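Local coordinates for protein quinone oxidoreductase (Escherichia coli, PDB 1QOR) that catalyses the NADPH-dependent reduction of quinones, giving two benzosemiquinones for each NADPH oxidised, and works as a homodimer, at residues A[41-46]-A[50-55]. Sequence-based numbering, arbitrary orientation.
Sequences NFIDTY and GLYPPP. With NDP (NADPH dihydro-nicotinamide-adenine-dinucleotide phosphate), chain D.
One face of the Y52 ring receives the edge of Y46 in a T-shaped stack, the planes inclined at 58° and Y46 CD2 lying 3.8 Å from Y52 CE2. Y46 CB adds a CH-pi contact over the same ring, 4.1 Å from its centroid, while I43 CD1 meets Y52 at the edge, in plane, 3.6 Å from CE2. The I43 tip gets there on an extended chain, with CG1 opposite the backbone N (chi1 -173°). On Y46 itself, F42 O sits over the centre of one face, and L51 CD2 approaches CD1 obliquely. Such packing illustrates how a helix and the loop leaving it can be tied together: helix 42-49 ends in a Schellman motif, with G50 at positive phi, and Y46 O accepts a nearly straight bond from Y52 N (3.1 Å, 174°) besides weak ones from the amides of G50 and L51. Farther out, Y46 OH donates to the ribose hydroxyl O2D of NADPH at 2.7 Å and also pairs with N240 N, and F42 N binds the phosphate oxygen O2N. A leucine in place of Y46 would probably leave O2D without this donor and Y52 without its edge-on aromatic partner. Y52, in turn, touches N240 and R263.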
loop_
_atom_site.group_PDB
_atom_site.type_symbol
_atom_site.label_atom_id
_atom_site.label_comp_id
_atom_site.label_asym_id
_atom_site.label_seq_id
_atom_site.Cartn_x
_atom_site.Cartn_y
_atom_site.Cartn_z
ATOM N N ASN A 41 6.897 18.693 17.786
ATOM C CA ASN A 41 6.290 17.707 16.898
ATOM C C ASN A 41 6.445 16.341 17.513
ATOM O O ASN A 41 7.461 16.061 18.197
ATOM C CB ASN A 41 6.922 17.787 15.509
ATOM C CG ASN A 41 6.478 19.020 14.749
ATOM O OD1 ASN A 41 5.355 19.087 14.261
ATOM N ND2 ASN A 41 7.359 20.001 14.626
ATOM N N PHE A 42 5.468 15.471 17.267
ATOM C CA PHE A 42 5.547 14.159 17.880
ATOM C C PHE A 42 6.818 13.403 17.454
ATOM O O PHE A 42 7.389 12.679 18.257
ATOM C CB PHE A 42 4.269 13.339 17.653
ATOM C CG PHE A 42 3.926 12.447 18.816
ATOM C CD1 PHE A 42 4.564 11.210 18.982
ATOM C CD2 PHE A 42 3.018 12.867 19.772
ATOM C CE1 PHE A 42 4.300 10.424 20.081
ATOM C CE2 PHE A 42 2.731 12.093 20.889
ATOM C CZ PHE A 42 3.362 10.878 21.059
ATOM N N ILE A 43 7.290 13.591 16.222
ATOM C CA ILE A 43 8.525 12.920 15.808
ATOM C C ILE A 43 9.707 13.299 16.752
ATOM O O ILE A 43 10.628 12.493 16.955
ATOM C CB ILE A 43 8.867 13.217 14.325
ATOM C CG1 ILE A 43 10.073 12.379 13.855
ATOM C CG2 ILE A 43 9.101 14.727 14.107
ATOM C CD1 ILE A 43 10.344 12.492 12.339
ATOM N N ASP A 44 9.627 14.465 17.409
ATOM C CA ASP A 44 10.694 14.877 18.327
ATOM C C ASP A 44 10.846 13.822 19.427
ATOM O O ASP A 44 11.972 13.547 19.891
ATOM C CB ASP A 44 10.417 16.248 18.972
ATOM C CG ASP A 44 10.255 17.370 17.955
ATOM O OD1 ASP A 44 10.651 17.212 16.777
ATOM O OD2 ASP A 44 9.732 18.434 18.352
ATOM N N THR A 45 9.727 13.244 19.861
ATOM C CA THR A 45 9.794 12.218 20.898
ATOM C C THR A 45 10.345 10.850 20.344
ATOM O O THR A 45 10.874 10.039 21.106
ATOM C CB THR A 45 8.397 11.965 21.588
ATOM O OG1 THR A 45 7.490 11.363 20.643
ATOM C CG2 THR A 45 7.785 13.260 22.157
ATOM N N TYR A 46 10.153 10.560 19.062
ATOM C CA TYR A 46 10.649 9.302 18.499
ATOM C C TYR A 46 12.212 9.337 18.511
ATOM O O TYR A 46 12.898 8.322 18.807
ATOM C CB TYR A 46 10.193 9.130 17.050
ATOM C CG TYR A 46 8.701 9.091 16.815
ATOM C CD1 TYR A 46 7.806 8.690 17.818
ATOM C CD2 TYR A 46 8.171 9.501 15.578
ATOM C CE1 TYR A 46 6.410 8.716 17.592
ATOM C CE2 TYR A 46 6.788 9.529 15.338
ATOM C CZ TYR A 46 5.910 9.142 16.345
ATOM O OH TYR A 46 4.547 9.227 16.105
ATOM N N GLY A 50 14.711 7.142 20.974
ATOM C CA GLY A 50 15.487 6.153 20.279
ATOM C C GLY A 50 14.746 5.335 19.229
ATOM O O GLY A 50 15.366 4.476 18.605
ATOM N N LEU A 51 13.447 5.570 19.008
ATOM C CA LEU A 51 12.720 4.830 17.966
ATOM C C LEU A 51 13.354 5.218 16.641
ATOM O O LEU A 51 13.456 4.380 15.761
ATOM C CB LEU A 51 11.228 5.172 17.953
ATOM C CG LEU A 51 10.292 4.444 16.969
ATOM C CD1 LEU A 51 10.202 2.949 17.288
ATOM C CD2 LEU A 51 8.902 5.044 17.083
ATOM N N TYR A 52 13.690 6.506 16.476
ATOM C CA TYR A 52 14.372 7.015 15.272
ATOM C C TYR A 52 15.725 7.538 15.817
ATOM O O TYR A 52 15.819 8.678 16.308
ATOM C CB TYR A 52 13.655 8.204 14.637
ATOM C CG TYR A 52 12.350 7.966 13.897
ATOM C CD1 TYR A 52 11.711 6.704 13.884
ATOM C CD2 TYR A 52 11.712 9.037 13.241
ATOM C CE1 TYR A 52 10.460 6.539 13.235
ATOM C CE2 TYR A 52 10.499 8.880 12.603
ATOM C CZ TYR A 52 9.867 7.640 12.600
ATOM O OH TYR A 52 8.642 7.507 11.966
ATOM N N PRO A 53 16.796 6.734 15.718
ATOM C CA PRO A 53 18.120 7.150 16.222
ATOM C C PRO A 53 18.708 8.289 15.381
ATOM O O PRO A 53 18.573 8.300 14.160
ATOM C CB PRO A 53 18.923 5.869 16.090
ATOM C CG PRO A 53 18.432 5.368 14.780
ATOM C CD PRO A 53 16.917 5.510 14.905
ATOM N N PRO A 54 19.314 9.292 16.025
ATOM C CA PRO A 54 19.893 10.413 15.277
ATOM C C PRO A 54 21.189 10.026 14.614
ATOM O O PRO A 54 21.671 8.913 14.798
ATOM C CB PRO A 54 20.125 11.469 16.356
ATOM C CG PRO A 54 20.364 10.672 17.570
ATOM C CD PRO A 54 19.378 9.526 17.475
ATOM N N PRO A 55 21.744 10.921 13.779
ATOM C CA PRO A 55 23.014 10.635 13.094
ATOM C C PRO A 55 24.063 10.261 14.160
ATOM O O PRO A 55 24.853 9.329 13.965
ATOM C CB PRO A 55 23.324 11.959 12.415
ATOM C CG PRO A 55 21.943 12.457 12.040
ATOM C CD PRO A 55 21.161 12.194 13.306
HETATM P PA NDP D . -0.583 15.320 18.391
HETATM O O1A NDP D . -0.617 16.719 18.889
HETATM O O2A NDP D . -1.647 14.877 17.450
HETATM O O5B NDP D . -0.440 14.319 19.566
HETATM C C5B NDP D . -0.616 12.934 19.423
HETATM C C4B NDP D . -2.040 12.595 19.746
HETATM O O4B NDP D . -2.131 11.249 19.299
HETATM C C3B NDP D . -2.437 12.556 21.229
HETATM O O3B NDP D . -2.806 13.890 21.669
HETATM C C2B NDP D . -3.480 11.449 21.260
HETATM O O2B NDP D . -4.761 12.043 21.095
HETATM C C1B NDP D . -3.086 10.505 20.040
HETATM N N9A NDP D . -2.668 9.243 20.670
HETATM C C8A NDP D . -3.267 8.054 20.590
HETATM N N7A NDP D . -2.609 7.162 21.340
HETATM C C5A NDP D . -1.612 7.840 21.866
HETATM C C6A NDP D . -0.673 7.325 22.750
HETATM N N6A NDP D . -0.679 6.062 23.157
HETATM N N1A NDP D . 0.246 8.189 23.183
HETATM C C2A NDP D . 0.278 9.494 22.795
HETATM N N3A NDP D . -0.634 9.979 21.949
HETATM C C4A NDP D . -1.608 9.147 21.477
HETATM O O3 NDP D . 0.790 15.272 17.590
HETATM P PN NDP D . 1.338 15.890 16.244
HETATM O O1N NDP D . 0.323 16.775 15.567
HETATM O O2N NDP D . 2.728 16.428 16.497
HETATM O O5D NDP D . 1.498 14.495 15.383
HETATM C C5D NDP D . 0.445 13.579 15.115
HETATM C C4D NDP D . 0.967 12.325 14.498
HETATM O O4D NDP D . 1.403 12.574 13.143
HETATM C C3D NDP D . 2.162 11.732 15.236
HETATM O O3D NDP D . 2.044 10.308 15.296
HETATM C C2D NDP D . 3.334 12.172 14.330
HETATM O O2D NDP D . 4.459 11.346 14.497
HETATM C C1D NDP D . 2.770 12.032 12.946
HETATM N N1N NDP D . 3.246 12.896 11.832
HETATM C C2N NDP D . 3.574 12.324 10.628
HETATM C C3N NDP D . 4.004 13.148 9.602
HETATM C C7N NDP D . 4.344 12.570 8.235
HETATM O O7N NDP D . 4.682 13.295 7.307
HETATM N N7N NDP D . 4.236 11.261 8.147
HETATM C C4N NDP D . 4.101 14.520 9.761
HETATM C C5N NDP D . 3.759 15.087 10.996
HETATM C C6N NDP D . 3.341 14.259 12.024
HETATM P P2B NDP D . -6.125 11.332 21.734
HETATM O O1X NDP D . -7.246 12.084 21.131
HETATM O O2X NDP D . -6.077 9.928 21.307
HETATM O O3X NDP D . -5.952 11.509 23.189
#